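Local coordinates for malonyl-CoA-[acyl-carrier-protein] transacylase (Coxiella burnetii, PDB 3TQE), which probably transfers the malonyl group of malonyl-CoA to holo-acyl carrier protein, yielding the malonyl-ACP used in fatty acid synthesis, at residues G21-L26 and D74-R79; V104-L109 and V230-N235; V275-G280 and L308-R313; G287-K290 and Q295-I298. All coordinates share one frame; numbering follows the deposited sequence. Where two conformers were deposited one is given.

In the fold
The four contacts lie round the parallel sheet whose strands run in the order 91-94, 9-12, 275-278, 297-300. Contact 1 closes first along the chain, then contact 2, then contact 3; contact 4 falls between the two segments of contact 3. Contacts 3 and 4 have centres about 12 Å apart and share neighbouring strands 275-278 and 297-300, with helices 304-313 and 284-292 on opposite faces. Helix 63-83 joins contact 1 to contacts 2 and 3: F78 meets C105 of contact 2, and I77 meets G280 of contact 3, whose centre is about 14 Å away. Contact 2 packs beside strand 91-94, which leads to the probable catalytic serine, whereas the other three lie away from the active site.

Contact 1 (G21-L26 and D74-R79); sequences GMLAEL and DVAIFR. With EDO (1,2-ethanediol), chain D.
L23 and I77 interlock where a type II beta turn, G21 to A24, runs into helix 24-29 and settles against the long helix 63-83. L23 stands at the N-cap position of the short helix; its CD1 lies 4.0 Å from I77 CD1, while CD2 touches both I77 CG1 and, at 4.1 Å, A76 CB. One turn of chain later, L26 CD2 closes on I77 CG1 at 3.8 Å, the two side chains crossing at about a right angle. Both leucines thus bear on I77 CG1, which stands opposite its own carbonyl carbon (chi1 -71°), and CD1 goes on to L23 CD1. No hydrogen bond spans the interface, which is buried and wholly apolar. Around it, A73 and C80 of the same long helix extend the surface met by L23 and L26, and V33 of helix 31-44 also covers L26. The M22 carbonyl is bonded to Q53. On another side of helix 63-83, R79 NH1 is held by T36 and Q39. The NE and NH2 edge of that guanidinium takes a molecule of 1,2-ethanediol, probably from the crystallisation liquor, through two nearly straight bonds: NE to O1 and NH2 to O2, each 2.8 Å.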
loop_
_atom_site.group_PDB
_atom_site.type_symbol
_atom_site.label_atom_id
_atom_site.label_comp_id
_atom_site.label_asym_id
_atom_site.label_seq_id
_atom_site.Cartn_x
_atom_site.Cartn_y
_atom_site.Cartn_z
ATOM N N GLY A 21 8.827 3.378 -15.957
ATOM C CA GLY A 21 10.250 3.301 -15.804
ATOM C C GLY A 21 10.699 2.989 -14.406
ATOM O O GLY A 21 11.873 2.959 -14.138
HETATM N N MSE A 22 9.772 2.727 -13.503
HETATM C CA MSE A 22 10.196 2.421 -12.175
HETATM C C MSE A 22 11.136 1.206 -12.163
HETATM O O MSE A 22 11.045 0.250 -12.941
HETATM C CB MSE A 22 9.015 2.275 -11.234
HETATM C CG MSE A 22 8.142 1.191 -11.583
HETATM SE SE MSE A 22 6.693 1.041 -10.284
HETATM C CE MSE A 22 6.349 -0.689 -11.127
ATOM N N LEU A 23 12.067 1.272 -11.226
ATOM C CA LEU A 23 13.077 0.254 -11.036
ATOM C C LEU A 23 14.022 0.046 -12.216
ATOM O O LEU A 23 14.759 -0.923 -12.239
ATOM C CB LEU A 23 12.454 -1.092 -10.600
ATOM C CG LEU A 23 11.996 -1.200 -9.156
ATOM C CD1 LEU A 23 10.921 -0.266 -8.792
ATOM C CD2 LEU A 23 11.589 -2.618 -8.861
ATOM N N ALA A 24 14.045 0.964 -13.188
ATOM C CA ALA A 24 14.912 0.745 -14.333
ATOM C C ALA A 24 16.387 0.604 -13.931
ATOM O O ALA A 24 17.103 -0.290 -14.383
ATOM C CB ALA A 24 14.744 1.860 -15.353
ATOM N N GLU A 25 16.829 1.464 -13.031
ATOM C CA GLU A 25 18.218 1.405 -12.586
ATOM C C GLU A 25 18.504 0.127 -11.832
ATOM O O GLU A 25 19.459 -0.582 -12.128
ATOM C CB GLU A 25 18.549 2.608 -11.743
ATOM C CG GLU A 25 19.969 2.607 -11.278
ATOM C CD GLU A 25 20.382 3.900 -10.610
ATOM O OE1 GLU A 25 19.558 4.844 -10.499
ATOM O OE2 GLU A 25 21.575 3.983 -10.232
ATOM N N LEU A 26 17.656 -0.194 -10.857
ATOM C CA LEU A 26 17.862 -1.401 -10.105
ATOM C C LEU A 26 17.807 -2.613 -11.012
ATOM O O LEU A 26 18.513 -3.585 -10.813
ATOM C CB LEU A 26 16.822 -1.498 -9.004
ATOM C CG LEU A 26 17.124 -2.479 -7.925
ATOM C CD1 LEU A 26 18.366 -2.086 -7.101
ATOM C CD2 LEU A 26 15.894 -2.552 -7.012
ATOM N N ASP A 74 7.650 -4.056 -5.399
ATOM C CA ASP A 74 7.946 -4.081 -3.977
ATOM C C ASP A 74 8.709 -5.366 -3.638
ATOM O O ASP A 74 9.673 -5.337 -2.881
ATOM C CB ASP A 74 6.651 -4.073 -3.190
ATOM C CG ASP A 74 5.914 -2.724 -3.167
ATOM O OD1 ASP A 74 6.323 -1.735 -3.795
ATOM O OD2 ASP A 74 4.853 -2.697 -2.473
ATOM N N VAL A 75 8.258 -6.502 -4.152
ATOM C CA VAL A 75 8.915 -7.759 -3.875
ATOM C C VAL A 75 10.312 -7.790 -4.493
ATOM O O VAL A 75 11.249 -8.286 -3.898
ATOM C CB VAL A 75 8.072 -8.912 -4.372
ATOM C CG1 VAL A 75 8.855 -10.197 -4.360
ATOM C CG2 VAL A 75 6.818 -9.011 -3.520
ATOM N N ALA A 76 10.458 -7.243 -5.686
ATOM C CA ALA A 76 11.787 -7.165 -6.312
ATOM C C ALA A 76 12.757 -6.425 -5.424
ATOM O O ALA A 76 13.915 -6.839 -5.279
ATOM C CB ALA A 76 11.687 -6.522 -7.681
ATOM N N ILE A 77 12.310 -5.318 -4.861
ATOM C CA ILE A 77 13.195 -4.526 -3.994
ATOM C C ILE A 77 13.521 -5.288 -2.734
ATOM O O ILE A 77 14.665 -5.302 -2.283
ATOM C CB ILE A 77 12.605 -3.155 -3.708
ATOM C CG1 ILE A 77 12.680 -2.331 -4.998
ATOM C CG2 ILE A 77 13.318 -2.472 -2.537
ATOM C CD1 ILE A 77 11.885 -1.069 -4.970
ATOM N N PHE A 78 12.536 -5.961 -2.157
ATOM C CA PHE A 78 12.843 -6.798 -1.019
ATOM C C PHE A 78 13.872 -7.842 -1.325
ATOM O O PHE A 78 14.770 -8.107 -0.530
ATOM C CB PHE A 78 11.574 -7.460 -0.534
ATOM C CG PHE A 78 11.776 -8.334 0.644
ATOM C CD1 PHE A 78 11.855 -7.786 1.894
ATOM C CD2 PHE A 78 11.925 -9.695 0.500
ATOM C CE1 PHE A 78 12.062 -8.591 2.990
ATOM C CE2 PHE A 78 12.123 -10.495 1.610
ATOM C CZ PHE A 78 12.201 -9.933 2.815
ATOM N N ARG A 79 13.765 -8.445 -2.493
ATOM C CA ARG A 79 14.708 -9.471 -2.866
ATOM C C ARG A 79 16.101 -8.907 -3.087
ATOM O O ARG A 79 17.083 -9.585 -2.824
ATOM C CB ARG A 79 14.225 -10.155 -4.112
ATOM C CG ARG A 79 13.030 -11.042 -3.852
ATOM C CD ARG A 79 12.496 -11.671 -5.077
ATOM N NE ARG A 79 11.466 -12.623 -4.736
ATOM C CZ ARG A 79 10.840 -13.374 -5.631
ATOM N NH1 ARG A 79 11.132 -13.263 -6.927
ATOM N NH2 ARG A 79 9.945 -14.267 -5.227
HETATM C C1 EDO D . 9.909 -12.847 -1.276
HETATM O O1 EDO D . 11.139 -12.952 -1.966
HETATM C C2 EDO D . 9.252 -14.217 -1.236
HETATM O O2 EDO D . 9.172 -14.791 -2.556
#

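Contact 2 (V104-L109 and V230-N235); sequences VCAGAL and VPVIHN
A106 gives up most of the surface here, its methyl set against V230 and V232 near the C-terminal end of helix 97-105. CB sits 3.6 Å from V232 CG2 and equally 3.6 Å from V230 O, so it touches a methyl of one residue and a carbonyl oxygen of the other; V230 CB is more distant, 4.4 Å from A106 CB. V232 reaches the alanine with the branch that stands opposite its own carbonyl carbon, CG1 being anti to N (chi1 172°), and it also packs on A102 one turn back in the helix. The chain direction is set by a Schellman motif, in which G107 takes up positive phi and its N bonds to V104 O at 3.1 Å. Loop 230-235 is tied to the sheet by backbone bonds of P231 and I233 to M92, which packs against both A106 and V230. Strand 91-94 leads into the probable nucleophile elbow, whose S96 has its side chain about 12 Å from that of V232. Between the two segments the contact is van der Waals packing alone, while backbone bonds of A106 with K229 and A108 with D226 tie the flanking chain; the buried, unpartnered V230 N probably carries some desolvation cost.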
loop_
_atom_site.group_PDB
_atom_site.type_symbol
_atom_site.label_atom_id
_atom_site.label_comp_id
_atom_site.label_asym_id
_atom_site.label_seq_id
_atom_site.Cartn_x
_atom_site.Cartn_y
_atom_site.Cartn_z
ATOM N N VAL A 104 3.870 -11.429 1.196
ATOM C CA VAL A 104 4.784 -12.211 0.387
ATOM C C VAL A 104 6.178 -12.217 0.997
ATOM O O VAL A 104 6.819 -13.265 1.165
ATOM C CB VAL A 104 4.836 -11.715 -1.078
ATOM C CG1 VAL A 104 6.002 -12.391 -1.812
ATOM C CG2 VAL A 104 3.537 -11.994 -1.767
ATOM N N CYS A 105 6.654 -11.052 1.393
ATOM C CA CYS A 105 8.005 -10.946 1.912
ATOM C C CYS A 105 8.159 -11.556 3.299
ATOM O O CYS A 105 9.225 -12.045 3.638
ATOM C CB CYS A 105 8.430 -9.502 1.877
ATOM S SG CYS A 105 8.531 -8.871 0.187
ATOM N N ALA A 106 7.060 -11.626 4.050
ATOM C CA ALA A 106 7.041 -12.285 5.363
ATOM C C ALA A 106 6.909 -13.804 5.238
ATOM O O ALA A 106 6.913 -14.516 6.241
ATOM C CB ALA A 106 5.850 -11.761 6.195
ATOM N N GLY A 107 6.713 -14.305 4.036
ATOM C CA GLY A 107 6.593 -15.725 3.798
ATOM C C GLY A 107 5.203 -16.306 3.953
ATOM O O GLY A 107 5.050 -17.515 3.968
ATOM N N ALA A 108 4.181 -15.469 4.014
ATOM C CA ALA A 108 2.828 -15.950 4.228
ATOM C C ALA A 108 2.174 -16.368 2.921
ATOM O O ALA A 108 1.371 -17.274 2.896
ATOM C CB ALA A 108 1.991 -14.892 4.900
ATOM N N LEU A 109 2.501 -15.678 1.831
ATOM C CA LEU A 109 1.893 -15.897 0.510
ATOM C C LEU A 109 2.981 -16.154 -0.504
ATOM O O LEU A 109 4.021 -15.482 -0.490
ATOM C CB LEU A 109 1.139 -14.665 -0.011
ATOM C CG LEU A 109 -0.028 -14.106 0.753
ATOM C CD1 LEU A 109 -0.554 -12.857 0.044
ATOM C CD2 LEU A 109 -1.107 -15.191 0.893
ATOM N N VAL A 230 7.743 -12.739 9.808
ATOM C CA VAL A 230 7.999 -11.423 10.345
ATOM C C VAL A 230 6.596 -10.860 10.552
ATOM O O VAL A 230 5.720 -11.085 9.713
ATOM C CB VAL A 230 8.740 -10.530 9.316
ATOM C CG1 VAL A 230 8.831 -9.083 9.786
ATOM C CG2 VAL A 230 10.137 -11.109 8.981
ATOM N N PRO A 231 6.364 -10.178 11.666
ATOM C CA PRO A 231 5.041 -9.647 11.905
ATOM C C PRO A 231 4.653 -8.628 10.859
ATOM O O PRO A 231 5.449 -7.767 10.529
ATOM C CB PRO A 231 5.142 -8.977 13.265
ATOM C CG PRO A 231 6.417 -9.330 13.799
ATOM C CD PRO A 231 7.283 -9.941 12.786
ATOM N N VAL A 232 3.443 -8.772 10.340
ATOM C CA VAL A 232 2.877 -7.844 9.385
ATOM C C VAL A 232 1.688 -7.178 10.055
ATOM O O VAL A 232 0.744 -7.859 10.466
ATOM C CB VAL A 232 2.426 -8.563 8.119
ATOM C CG1 VAL A 232 1.669 -7.590 7.236
ATOM C CG2 VAL A 232 3.623 -9.189 7.408
ATOM N N ILE A 233 1.748 -5.869 10.223
ATOM C CA ILE A 233 0.681 -5.138 10.871
ATOM C C ILE A 233 -0.360 -4.803 9.825
ATOM O O ILE A 233 -0.103 -4.035 8.909
ATOM C CB ILE A 233 1.196 -3.845 11.519
ATOM C CG1 ILE A 233 2.326 -4.113 12.487
ATOM C CG2 ILE A 233 0.044 -3.080 12.190
ATOM C CD1 ILE A 233 2.041 -5.092 13.481
ATOM N N HIS A 234 -1.554 -5.354 9.980
ATOM C CA HIS A 234 -2.618 -5.147 9.004
ATOM C C HIS A 234 -3.274 -3.789 9.109
ATOM O O HIS A 234 -3.466 -3.245 10.177
ATOM C CB HIS A 234 -3.666 -6.225 9.175
ATOM C CG HIS A 234 -3.189 -7.563 8.759
ATOM N ND1 HIS A 234 -3.292 -8.008 7.458
ATOM C CD2 HIS A 234 -2.541 -8.533 9.447
ATOM C CE1 HIS A 234 -2.756 -9.218 7.375
ATOM N NE2 HIS A 234 -2.295 -9.558 8.568
ATOM N N ASN A 235 -3.666 -3.299 7.954
ATOM C CA ASN A 235 -4.275 -1.991 7.813
ATOM C C ASN A 235 -5.575 -1.851 8.541
ATOM O O ASN A 235 -5.926 -0.751 8.964
ATOM C CB ASN A 235 -4.586 -1.722 6.345
ATOM C CG ASN A 235 -3.370 -1.476 5.494
ATOM O OD1 ASN A 235 -2.225 -1.225 5.959
ATOM N ND2 ASN A 235 -3.624 -1.490 4.213
#

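Contact 3 (V275-G280 and L308-R313); sequences VFMECG and LTAIKR
R313 lays its guanidinium against V275. From CB the chain runs to CG, anti to the backbone N (chi1 -170°), then bends sharply at chi2, -96°. CB, CG and CD only carry the charged group across, and contact begins at NE, 4.0 Å from V275 CG2. The same methyl is 4.1 Å from CZ and 4.1 Å from NH2, so it sits over one face of the flat group, 3.7 Å above its plane and displaced toward the rim. R313 NE meanwhile makes a salt bridge with E297 OE1 in the next strand, which helps set how the guanidinium is turned against the valine. Strand 275-278 is an inner strand of the parallel sheet in the alpha/beta core of the acyltransferase fold, and helix 304-313, which follows strand 297-300, covers the face that carries V275 and M277; F276 points to the other face. Further along the strand, selenomethionine M277, modelled in two conformers, bends at chi2 so that its terminal methyl meets the helix: in the conformer described, CE is 4.0 Å from A310 CB and 3.7 Å from A310 O. L301 packs against both M277 and A310, and W81 of helix 63-83 covers A310 as well.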
loop_
_atom_site.group_PDB
_atom_site.type_symbol
_atom_site.label_atom_id
_atom_site.label_comp_id
_atom_site.label_asym_id
_atom_site.label_seq_id
_atom_site.Cartn_x
_atom_site.Cartn_y
_atom_site.Cartn_z
ATOM N N VAL A 275 13.140 3.689 12.486
ATOM C CA VAL A 275 13.803 3.626 11.196
ATOM C C VAL A 275 12.935 2.762 10.308
ATOM O O VAL A 275 12.547 1.665 10.676
ATOM C CB VAL A 275 15.183 2.996 11.288
ATOM C CG1 VAL A 275 15.788 2.829 9.929
ATOM C CG2 VAL A 275 16.061 3.862 12.172
ATOM N N PHE A 276 12.554 3.333 9.186
ATOM C CA PHE A 276 11.651 2.696 8.238
ATOM C C PHE A 276 12.365 2.617 6.900
ATOM O O PHE A 276 13.028 3.565 6.486
ATOM C CB PHE A 276 10.396 3.557 8.061
ATOM C CG PHE A 276 9.585 3.697 9.319
ATOM C CD1 PHE A 276 8.507 2.868 9.569
ATOM C CD2 PHE A 276 9.933 4.626 10.279
ATOM C CE1 PHE A 276 7.781 2.990 10.728
ATOM C CE2 PHE A 276 9.191 4.734 11.461
ATOM C CZ PHE A 276 8.142 3.914 11.679
HETATM N N MSE A 277 12.198 1.506 6.205
HETATM C CA MSE A 277 12.720 1.359 4.853
HETATM C C MSE A 277 11.525 1.239 3.958
HETATM O O MSE A 277 10.634 0.430 4.230
HETATM C CB MSE A 277 13.537 0.087 4.700
HETATM C CG MSE A 277 14.949 0.235 5.037
HETATM SE SE MSE A 277 15.087 0.498 6.896
HETATM C CE MSE A 277 17.025 0.407 7.003
ATOM N N GLU A 278 11.495 2.051 2.916
ATOM C CA GLU A 278 10.401 2.031 1.979
ATOM C C GLU A 278 10.733 1.023 0.894
ATOM O O GLU A 278 11.647 1.212 0.082
ATOM C CB GLU A 278 10.131 3.426 1.426
ATOM C CG GLU A 278 8.933 3.499 0.490
ATOM C CD GLU A 278 8.204 4.845 0.460
ATOM O OE1 GLU A 278 8.738 5.878 0.935
ATOM O OE2 GLU A 278 7.051 4.849 -0.042
ATOM N N CYS A 279 10.057 -0.107 0.956
ATOM C CA CYS A 279 10.368 -1.237 0.109
ATOM C C CYS A 279 9.476 -1.217 -1.107
ATOM O O CYS A 279 8.547 -1.985 -1.242
ATOM C CB CYS A 279 10.241 -2.527 0.892
ATOM S SG CYS A 279 10.997 -3.932 0.085
ATOM N N GLY A 280 9.783 -0.306 -2.001
ATOM C CA GLY A 280 9.014 -0.117 -3.221
ATOM C C GLY A 280 9.480 1.129 -3.917
ATOM O O GLY A 280 10.385 1.836 -3.452
ATOM N N LEU A 308 22.581 -0.498 -0.046
ATOM C CA LEU A 308 23.781 -0.716 0.750
ATOM C C LEU A 308 23.931 0.337 1.826
ATOM O O LEU A 308 24.318 0.015 2.935
ATOM C CB LEU A 308 25.006 -0.757 -0.152
ATOM C CG LEU A 308 25.067 -1.994 -1.052
ATOM C CD1 LEU A 308 26.149 -1.774 -2.084
ATOM C CD2 LEU A 308 25.308 -3.279 -0.295
ATOM N N THR A 309 23.577 1.579 1.530
ATOM C CA THR A 309 23.584 2.651 2.509
ATOM C C THR A 309 22.635 2.361 3.670
ATOM O O THR A 309 22.984 2.540 4.836
ATOM C CB THR A 309 23.195 3.959 1.848
ATOM O OG1 THR A 309 24.240 4.305 0.933
ATOM C CG2 THR A 309 23.008 5.084 2.837
ATOM N N ALA A 310 21.439 1.905 3.326
ATOM C CA ALA A 310 20.432 1.569 4.316
ATOM C C ALA A 310 20.909 0.432 5.197
ATOM O O ALA A 310 20.692 0.455 6.394
ATOM C CB ALA A 310 19.117 1.221 3.635
ATOM N N ILE A 311 21.486 -0.608 4.611
ATOM C CA ILE A 311 21.980 -1.719 5.393
ATOM C C ILE A 311 23.062 -1.244 6.346
ATOM O O ILE A 311 23.076 -1.590 7.529
ATOM C CB ILE A 311 22.487 -2.840 4.506
ATOM C CG1 ILE A 311 21.343 -3.419 3.669
ATOM C CG2 ILE A 311 23.163 -3.918 5.332
ATOM C CD1 ILE A 311 21.786 -4.390 2.588
ATOM N N LYS A 312 23.953 -0.418 5.840
ATOM C CA LYS A 312 25.042 0.076 6.661
ATOM C C LYS A 312 24.509 0.922 7.819
ATOM O O LYS A 312 25.051 0.867 8.929
ATOM C CB LYS A 312 26.025 0.863 5.789
ATOM C CG LYS A 312 27.293 1.189 6.519
ATOM C CD LYS A 312 28.319 1.852 5.623
ATOM C CE LYS A 312 29.633 1.991 6.381
ATOM N NZ LYS A 312 30.683 2.715 5.592
ATOM N N ARG A 313 23.457 1.687 7.592
ATOM C CA ARG A 313 22.881 2.548 8.611
ATOM C C ARG A 313 22.453 1.776 9.842
ATOM O O ARG A 313 22.491 2.306 10.957
ATOM C CB ARG A 313 21.715 3.344 8.038
ATOM C CG ARG A 313 21.234 4.407 8.961
ATOM C CD ARG A 313 20.081 3.913 9.748
ATOM N NE ARG A 313 19.690 4.867 10.781
ATOM C CZ ARG A 313 20.055 4.827 12.063
ATOM N NH1 ARG A 313 20.869 3.887 12.526
ATOM N NH2 ARG A 313 19.578 5.749 12.890
#

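Contact 4 (G287-K290 and Q295-I298); sequences GLIK and QSEI
K290 NZ is gripped by two backbone carbonyls, S296 O across the contact and R294 O in the turn just before it. The bond to S296 O is short, 2.7 Å, and nearly collinear with the carbonyl, the angle at the oxygen being 169°. To get there the lysine bends at chi2 and chi3, which folds the chain back over the turn, with CE 3.5 Å from S296 O. The contact closes a beta-alpha-beta crossover: helix 284-292 leads out of strand 275-278 and returns through a tight turn to strand 297-300, its neighbour in the parallel sheet. Beside the lysine, I289 faces the strand. Its CG2 lies 3.4 Å from S296 OG and 3.7 Å from I298 CG1, the two isoleucines crossing obliquely. I298 CD1 meanwhile extends to the helix backbone, 3.8 Å from K290 N. The S296 hydroxyl stands between its backbone N and carbonyl carbon (chi1 64°) and hydrogen-bonds to D293 O, even while an isoleucine methyl lies against it. F276 of the adjoining strand packs on I289, S296 and I298 alike, and I265 of helix 261-270 backs I289. The chemistry is thus split in two: isoleucine packing joins helix to sheet, whereas the polar groups spend their bonds on main-chain carbonyls, R294 O and S296 O for the lysine and D293 O for the serine; the two carbonyl dipoles facing the lysine would probably favour the charged ammonium, which ties the turn together.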
loop_
_atom_site.group_PDB
_atom_site.type_symbol
_atom_site.label_atom_id
_atom_site.label_comp_id
_atom_site.label_asym_id
_atom_site.label_seq_id
_atom_site.Cartn_x
_atom_site.Cartn_y
_atom_site.Cartn_z
ATOM N N GLY A 287 6.972 10.325 2.875
ATOM C CA GLY A 287 6.290 11.602 3.079
ATOM C C GLY A 287 5.308 11.534 4.227
ATOM O O GLY A 287 5.257 12.438 5.066
ATOM N N LEU A 288 4.507 10.475 4.277
ATOM C CA LEU A 288 3.535 10.319 5.334
ATOM C C LEU A 288 4.195 10.119 6.671
ATOM O O LEU A 288 3.775 10.700 7.666
ATOM C CB LEU A 288 2.611 9.142 5.052
ATOM C CG LEU A 288 1.795 9.221 3.784
ATOM C CD1 LEU A 288 0.931 7.960 3.675
ATOM C CD2 LEU A 288 0.957 10.495 3.772
ATOM N N ILE A 289 5.188 9.244 6.719
ATOM C CA ILE A 289 5.791 8.885 7.987
ATOM C C ILE A 289 6.503 10.081 8.601
ATOM O O ILE A 289 6.406 10.304 9.798
ATOM C CB ILE A 289 6.727 7.690 7.807
ATOM C CG1 ILE A 289 5.904 6.464 7.420
ATOM C CG2 ILE A 289 7.536 7.414 9.086
ATOM C CD1 ILE A 289 6.729 5.285 6.913
ATOM N N LYS A 290 7.175 10.869 7.778
ATOM C CA LYS A 290 7.871 12.062 8.267
ATOM C C LYS A 290 6.893 13.070 8.851
ATOM O O LYS A 290 7.249 13.803 9.790
ATOM C CB LYS A 290 8.729 12.681 7.150
ATOM C CG LYS A 290 9.820 13.622 7.627
ATOM C CD LYS A 290 10.800 12.907 8.577
ATOM C CE LYS A 290 12.148 12.633 7.955
ATOM N NZ LYS A 290 13.211 12.618 9.017
ATOM N N GLN A 295 10.982 13.050 13.586
ATOM C CA GLN A 295 12.217 12.432 14.041
ATOM C C GLN A 295 12.444 11.026 13.479
ATOM O O GLN A 295 13.507 10.436 13.667
ATOM C CB GLN A 295 12.253 12.396 15.574
ATOM C CG GLN A 295 12.154 13.788 16.222
ATOM C CD GLN A 295 13.142 14.788 15.637
ATOM O OE1 GLN A 295 12.781 15.931 15.321
ATOM N NE2 GLN A 295 14.394 14.364 15.480
ATOM N N SER A 296 11.457 10.478 12.783
ATOM C CA SER A 296 11.662 9.185 12.155
ATOM C C SER A 296 12.646 9.321 11.011
ATOM O O SER A 296 12.913 10.408 10.512
ATOM C CB SER A 296 10.343 8.645 11.630
ATOM O OG SER A 296 9.843 9.471 10.609
ATOM N N GLU A 297 13.190 8.197 10.596
ATOM C CA GLU A 297 14.052 8.138 9.446
ATOM C C GLU A 297 13.467 7.135 8.470
ATOM O O GLU A 297 13.137 6.046 8.877
ATOM C CB GLU A 297 15.416 7.659 9.904
ATOM C CG GLU A 297 16.430 7.512 8.812
ATOM C CD GLU A 297 17.845 7.266 9.321
ATOM O OE1 GLU A 297 18.026 6.979 10.516
ATOM O OE2 GLU A 297 18.789 7.367 8.510
ATOM N N ILE A 298 13.312 7.517 7.207
ATOM C CA ILE A 298 12.794 6.610 6.188
ATOM C C ILE A 298 13.818 6.560 5.083
ATOM O O ILE A 298 14.217 7.595 4.524
ATOM C CB ILE A 298 11.419 7.036 5.618
ATOM C CG1 ILE A 298 10.445 7.366 6.749
ATOM C CG2 ILE A 298 10.838 5.914 4.729
ATOM C CD1 ILE A 298 10.363 8.832 7.091
#